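Local coordinates for putative membrane protein COG4129 (Clostridium difficile, PDB 3KMI) that is of unknown function but is probably a membrane-anchored aromatic acid exporter, represented here by its helical C-terminal domain, at residues Ser50-Ser55 and Ile80-Arg85; Ser57-Asn62 and Phe73-Met78. One frame throughout, in Å; residues are numbered along the deposited sequence. Where two conformers were deposited one is given.

Contact 1 of 2, residues Ser50-Ser55 and Ile80-Arg85; sequences SLIDSS and IIKSQR
Ile-52 reaches from helix 41-61 into a three-sided niche on helix 68-95 made by Ile-81, Lys-82 and Arg-85, and its two branches and terminal methyl meet all three, Ile-81 CG2 being shared by CG1 and CD1. On the inner side CG1 packs against the methyl CG2 of Ile-81 at 3.9 Å. The other branch, CG2, lies against the aliphatic stem of Lys-82, 4.0 Å from its CG. The terminal methyl CD1 reaches Arg-85, 3.9 Å from its CB and 3.7 Å from its NH1, and meets the guanidinium obliquely. With CG1 turned beside the backbone N (chi1 -77°) and chi2 extended, CD1 points back toward the start of its own helix, where the antiparallel partner carries Arg-85. Leu-17 brings in a third helix, 7-33; Met-78, a selenomethionine of helix 68-95, packs on Ile-52 too.

The packing gives way to a looser, partly solvent-exposed side at the polar ends of Lys-82 and Arg-85. The Arg-85 chain bends at chi2 and chi3, which folds its guanidinium back across to helix 41-61, where NH1 is hydrogen-bonded to OD1 of Asn-49. Asp-53 stands farther off, its OD1 5.9 Å from Arg-85 NH1, near enough perhaps for a modest electrostatic pull but without contact. Lys-82 leads its amine away from Ile-52 to a salt bridge with Asp-79 of the second subunit. The same side chain thus packs on Ile-52 through its stem and bridges to the second subunit through its amine.

The short helical segments run at 159° to each other with their axes 11.1 Å apart, a spacing that the branched Ile-52 and the stems opposite it bridge, burying just 166 Å². Such near-antiparallel packing of neighbouring helices is what an up-and-down helical bundle is built from.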
loop_
_atom_site.group_PDB
_atom_site.type_symbol
_atom_site.label_atom_id
_atom_site.label_comp_id
_atom_site.label_asym_id
_atom_site.label_seq_id
_atom_site.Cartn_x
_atom_site.Cartn_y
_atom_site.Cartn_z
ATOM N N SER A 50 1.259 -16.768 11.061
ATOM C CA SER A 50 1.306 -17.469 12.367
ATOM C C SER A 50 2.564 -17.046 13.171
ATOM O O SER A 50 2.512 -16.903 14.407
ATOM C CB SER A 50 1.247 -18.982 12.197
ATOM O OG SER A 50 0.063 -19.357 11.541
ATOM N N LEU A 51 3.681 -16.848 12.479
ATOM C CA LEU A 51 4.913 -16.317 13.127
ATOM C C LEU A 51 4.829 -14.865 13.575
ATOM O O LEU A 51 5.444 -14.455 14.610
ATOM C CB LEU A 51 6.145 -16.468 12.201
ATOM C CG LEU A 51 7.493 -16.201 12.921
ATOM C CD1 LEU A 51 7.686 -17.008 14.173
ATOM C CD2 LEU A 51 8.712 -16.420 12.003
ATOM N N ILE A 52 4.121 -14.051 12.798
ATOM C CA ILE A 52 3.891 -12.672 13.204
ATOM C C ILE A 52 3.072 -12.694 14.483
ATOM O O ILE A 52 3.380 -11.963 15.444
ATOM C CB ILE A 52 3.098 -11.875 12.103
ATOM C CG1 ILE A 52 4.049 -11.489 10.960
ATOM C CG2 ILE A 52 2.390 -10.647 12.753
ATOM C CD1 ILE A 52 3.335 -11.053 9.602
ATOM N N ASP A 53 2.060 -13.576 14.532
ATOM C CA ASP A 53 1.191 -13.625 15.725
ATOM C C ASP A 53 1.913 -14.163 16.950
ATOM O O ASP A 53 1.752 -13.631 18.036
ATOM C CB ASP A 53 -0.064 -14.482 15.504
ATOM C CG ASP A 53 -1.045 -13.850 14.513
ATOM O OD1 ASP A 53 -1.020 -12.615 14.286
ATOM O OD2 ASP A 53 -1.835 -14.615 13.939
ATOM N N SER A 54 2.652 -15.257 16.788
ATOM C CA SER A 54 3.365 -15.804 17.928
ATOM C C SER A 54 4.452 -14.836 18.422
ATOM O O SER A 54 4.690 -14.715 19.638
ATOM C CB SER A 54 3.890 -17.215 17.666
ATOM O OG SER A 54 4.711 -17.290 16.523
ATOM N N SER A 55 5.098 -14.132 17.501
ATOM C CA SER A 55 6.159 -13.235 17.896
ATOM C C SER A 55 5.600 -12.095 18.699
ATOM O O SER A 55 6.167 -11.721 19.727
ATOM C CB SER A 55 6.936 -12.753 16.674
ATOM O OG SER A 55 7.510 -13.892 16.047
ATOM N N ILE A 80 6.882 -3.002 10.717
ATOM C CA ILE A 80 7.442 -3.097 9.365
ATOM C C ILE A 80 7.107 -4.456 8.717
ATOM O O ILE A 80 6.679 -4.532 7.547
ATOM C CB ILE A 80 8.963 -2.911 9.373
ATOM C CG1 ILE A 80 9.338 -1.555 9.999
ATOM C CG2 ILE A 80 9.523 -3.038 7.971
ATOM C CD1 ILE A 80 10.877 -1.441 10.310
ATOM N N ILE A 81 7.269 -5.523 9.475
ATOM C CA ILE A 81 6.918 -6.855 8.943
ATOM C C ILE A 81 5.418 -6.949 8.594
ATOM O O ILE A 81 5.032 -7.506 7.559
ATOM C CB ILE A 81 7.357 -7.965 9.914
ATOM C CG1 ILE A 81 8.879 -7.898 10.140
ATOM C CG2 ILE A 81 6.904 -9.366 9.439
ATOM C CD1 ILE A 81 9.727 -8.286 8.902
ATOM N N LYS A 82 4.574 -6.428 9.467
ATOM C CA LYS A 82 3.134 -6.410 9.182
ATOM C C LYS A 82 2.817 -5.606 7.910
ATOM O O LYS A 82 1.994 -6.047 7.084
ATOM C CB LYS A 82 2.400 -5.827 10.374
ATOM C CG LYS A 82 2.173 -6.851 11.476
ATOM C CD LYS A 82 1.771 -6.114 12.779
ATOM C CE LYS A 82 0.457 -5.433 12.591
ATOM N NZ LYS A 82 0.138 -4.507 13.695
ATOM N N SER A 83 3.474 -4.457 7.756
ATOM C CA SER A 83 3.400 -3.639 6.527
ATOM C C SER A 83 3.856 -4.397 5.257
ATOM O O SER A 83 3.254 -4.260 4.178
ATOM C CB SER A 83 4.270 -2.411 6.690
ATOM O OG SER A 83 3.613 -1.435 7.452
ATOM N N GLN A 84 4.927 -5.176 5.390
ATOM C CA GLN A 84 5.417 -6.025 4.271
ATOM C C GLN A 84 4.390 -7.098 3.956
ATOM O O GLN A 84 4.163 -7.375 2.800
ATOM C CB GLN A 84 6.753 -6.719 4.587
ATOM C CG GLN A 84 7.926 -5.734 4.871
ATOM C CD GLN A 84 8.307 -4.941 3.610
ATOM O OE1 GLN A 84 7.485 -4.203 3.051
ATOM N NE2 GLN A 84 9.549 -5.089 3.166
ATOM N N ARG A 85 3.838 -7.738 4.999
ATOM C CA ARG A 85 2.810 -8.781 4.825
ATOM C C ARG A 85 1.595 -8.202 4.052
ATOM O O ARG A 85 1.082 -8.845 3.125
ATOM C CB ARG A 85 2.386 -9.367 6.201
ATOM C CG ARG A 85 1.376 -10.551 6.116
ATOM C CD ARG A 85 -0.116 -10.080 6.044
ATOM N NE ARG A 85 -0.341 -8.961 6.971
ATOM C CZ ARG A 85 -0.369 -9.056 8.292
ATOM N NH1 ARG A 85 -0.248 -10.239 8.913
ATOM N NH2 ARG A 85 -0.554 -7.953 9.002
#

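Contact 2 of 2, residues Ser57-Asn62 and Phe73-Met78; sequences SETYDN and FFLEHM
Phe-74 and Leu-75 meet Thr-59 and Tyr-60 near the turn of an antiparallel helical hairpin, whose two segments lie at 155° with axes 10.8 Å apart. Phe-74 comes first along helix 68-95. Its CG is anti to the backbone N (chi1 -177°), which swings the ring toward helix 41-61 and Thr-59. The methyl CG2 of that threonine packs 3.6 Å from Phe-74 CD2. The hydroxyl is modelled over the ring face implausibly close, so that placement is doubtful; the hydroxyl's hydrogen-bonding partner is the carbonyl of Ser-55, one turn back. Ile-10 and Val-13 of helix 7-33 also touch Phe-74, which is buried among three helices.

Leu-75 follows and addresses both residues of the opposite helix. Its CG lies 4.1 Å from Thr-59 CG2, the two side chains sliding past each other in opposite directions. The side chains of Leu-75 and Tyr-60, by contrast, cross at about a right angle. This pair also packs across the dimer, since Leu-75 touches Tyr-60 of the second subunit and the reverse holds as well. Within the chain, Leu-75 CD1 stands 3.9 Å from Tyr-60 CE1, at the ring's edge and near its plane, with CD2 of the same leucine 4.1 Å from that carbon.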
loop_
_atom_site.group_PDB
_atom_site.type_symbol
_atom_site.label_atom_id
_atom_site.label_comp_id
_atom_site.label_asym_id
_atom_site.label_seq_id
_atom_site.Cartn_x
_atom_site.Cartn_y
_atom_site.Cartn_z
ATOM N N SER A 57 2.626 -12.068 20.322
ATOM C CA SER A 57 2.035 -12.608 21.542
ATOM C C SER A 57 3.104 -12.851 22.587
ATOM O O SER A 57 2.903 -12.546 23.763
ATOM C CB SER A 57 1.264 -13.903 21.284
ATOM O OG SER A 57 0.670 -14.346 22.512
ATOM N N GLU A 58 4.241 -13.387 22.159
ATOM C CA GLU A 58 5.381 -13.564 23.052
ATOM C C GLU A 58 5.899 -12.223 23.610
ATOM O O GLU A 58 6.199 -12.111 24.791
ATOM C CB GLU A 58 6.497 -14.339 22.361
ATOM C CG GLU A 58 7.725 -14.589 23.275
ATOM C CD GLU A 58 8.484 -15.853 22.922
ATOM O OE1 GLU A 58 8.568 -16.191 21.717
ATOM O OE2 GLU A 58 8.972 -16.529 23.857
ATOM N N THR A 59 5.940 -11.201 22.772
ATOM C CA THR A 59 6.407 -9.899 23.217
ATOM C C THR A 59 5.445 -9.323 24.270
ATOM O O THR A 59 5.891 -8.773 25.273
ATOM C CB THR A 59 6.595 -8.934 22.029
ATOM O OG1 THR A 59 7.529 -9.514 21.101
ATOM C CG2 THR A 59 7.122 -7.528 22.515
ATOM N N TYR A 60 4.137 -9.489 24.051
ATOM C CA TYR A 60 3.105 -8.950 24.940
ATOM C C TYR A 60 3.139 -9.658 26.276
ATOM O O TYR A 60 2.947 -9.043 27.319
ATOM C CB TYR A 60 1.704 -9.152 24.355
ATOM C CG TYR A 60 1.291 -8.218 23.241
ATOM C CD1 TYR A 60 1.975 -7.015 22.994
ATOM C CD2 TYR A 60 0.177 -8.521 22.456
ATOM C CE1 TYR A 60 1.577 -6.156 21.964
ATOM C CE2 TYR A 60 -0.235 -7.669 21.442
ATOM C CZ TYR A 60 0.468 -6.486 21.198
ATOM O OH TYR A 60 0.051 -5.657 20.170
ATOM N N ASP A 61 3.348 -10.970 26.216
ATOM C CA ASP A 61 3.456 -11.810 27.396
ATOM C C ASP A 61 4.525 -11.283 28.362
ATOM O O ASP A 61 4.368 -11.407 29.592
ATOM C CB ASP A 61 3.801 -13.242 26.999
ATOM C CG ASP A 61 2.563 -14.072 26.598
ATOM O OD1 ASP A 61 1.414 -13.609 26.771
ATOM O OD2 ASP A 61 2.754 -15.206 26.109
ATOM N N ASN A 62 5.572 -10.675 27.799
ATOM C CA ASN A 62 6.804 -10.343 28.535
ATOM C C ASN A 62 7.024 -8.862 28.719
ATOM O O ASN A 62 8.126 -8.443 29.086
ATOM C CB ASN A 62 8.030 -10.875 27.799
ATOM C CG ASN A 62 8.309 -12.323 28.093
ATOM O OD1 ASN A 62 8.860 -12.653 29.128
ATOM N ND2 ASN A 62 7.980 -13.193 27.154
ATOM N N PHE A 73 12.098 -1.712 20.275
ATOM C CA PHE A 73 12.815 -2.192 19.095
ATOM C C PHE A 73 12.038 -3.318 18.445
ATOM O O PHE A 73 11.969 -3.411 17.223
ATOM C CB PHE A 73 14.210 -2.699 19.457
ATOM C CG PHE A 73 15.287 -1.661 19.333
ATOM C CD1 PHE A 73 15.894 -1.416 18.115
ATOM C CD2 PHE A 73 15.704 -0.942 20.439
ATOM C CE1 PHE A 73 16.894 -0.462 18.002
ATOM C CE2 PHE A 73 16.703 0.012 20.330
ATOM C CZ PHE A 73 17.297 0.250 19.108
ATOM N N PHE A 74 11.443 -4.172 19.272
ATOM C CA PHE A 74 10.725 -5.291 18.747
ATOM C C PHE A 74 9.402 -4.923 18.057
ATOM O O PHE A 74 9.225 -5.253 16.905
ATOM C CB PHE A 74 10.507 -6.385 19.767
ATOM C CG PHE A 74 9.834 -7.552 19.178
ATOM C CD1 PHE A 74 10.577 -8.573 18.579
ATOM C CD2 PHE A 74 8.450 -7.601 19.119
ATOM C CE1 PHE A 74 9.934 -9.659 17.979
ATOM C CE2 PHE A 74 7.800 -8.680 18.522
ATOM C CZ PHE A 74 8.541 -9.709 17.963
ATOM N N LEU A 75 8.485 -4.274 18.766
ATOM C CA LEU A 75 7.155 -3.979 18.212
ATOM C C LEU A 75 7.216 -3.045 16.998
ATOM O O LEU A 75 6.456 -3.229 16.016
ATOM C CB LEU A 75 6.190 -3.462 19.301
ATOM C CG LEU A 75 5.528 -4.490 20.238
ATOM C CD1 LEU A 75 4.560 -3.828 21.189
ATOM C CD2 LEU A 75 4.793 -5.653 19.525
ATOM N N GLU A 76 8.151 -2.097 17.028
ATOM C CA GLU A 76 8.404 -1.259 15.869
ATOM C C GLU A 76 8.920 -2.049 14.662
ATOM O O GLU A 76 8.570 -1.731 13.515
ATOM C CB GLU A 76 9.311 -0.059 16.211
ATOM C CG GLU A 76 8.609 0.972 17.132
ATOM C CD GLU A 76 9.463 2.204 17.511
ATOM O OE1 GLU A 76 10.645 2.296 17.108
ATOM O OE2 GLU A 76 8.940 3.089 18.233
ATOM N N HIS A 77 9.741 -3.068 14.894
ATOM C CA HIS A 77 10.187 -3.903 13.802
ATOM C C HIS A 77 9.031 -4.753 13.280
ATOM O O HIS A 77 8.941 -4.994 12.069
ATOM C CB HIS A 77 11.376 -4.792 14.225
ATOM C CG HIS A 77 11.889 -5.657 13.126
ATOM N ND1 HIS A 77 11.366 -6.912 12.860
ATOM C CD2 HIS A 77 12.839 -5.433 12.185
ATOM C CE1 HIS A 77 11.975 -7.420 11.800
ATOM N NE2 HIS A 77 12.878 -6.547 11.378
HETATM N N MSE A 78 8.163 -5.206 14.186
HETATM C CA MSE A 78 7.001 -6.018 13.823
HETATM C C MSE A 78 6.051 -5.197 12.964
HETATM O O MSE A 78 5.404 -5.730 12.068
HETATM C CB MSE A 78 6.260 -6.513 15.072
HETATM C CG MSE A 78 7.011 -7.540 15.892
HETATM SE SE MSE A 78 7.664 -9.075 14.883
HETATM C CE MSE A 78 6.077 -9.442 13.809
#

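Overall arrangement
From the N terminus the chain first lays down helix 7-33, then helix 41-61, which carries Ser-50 to Ser-55 and, after a single residue, Ser-57 to Asn-62. It turns and comes back as helix 68-95. Contact 2 closes the short loop of ten residues; contact 1 closes a longer one of 24, inside which contact 2 is nested. Their centres are about 10 Å apart, so they act as successive rungs of one hairpin. Packing joins the rungs directly: Ser-55 O lies 3.6 Å from Phe-74 CZ. Helix 7-33 touches both, and each has a side toward the second subunit.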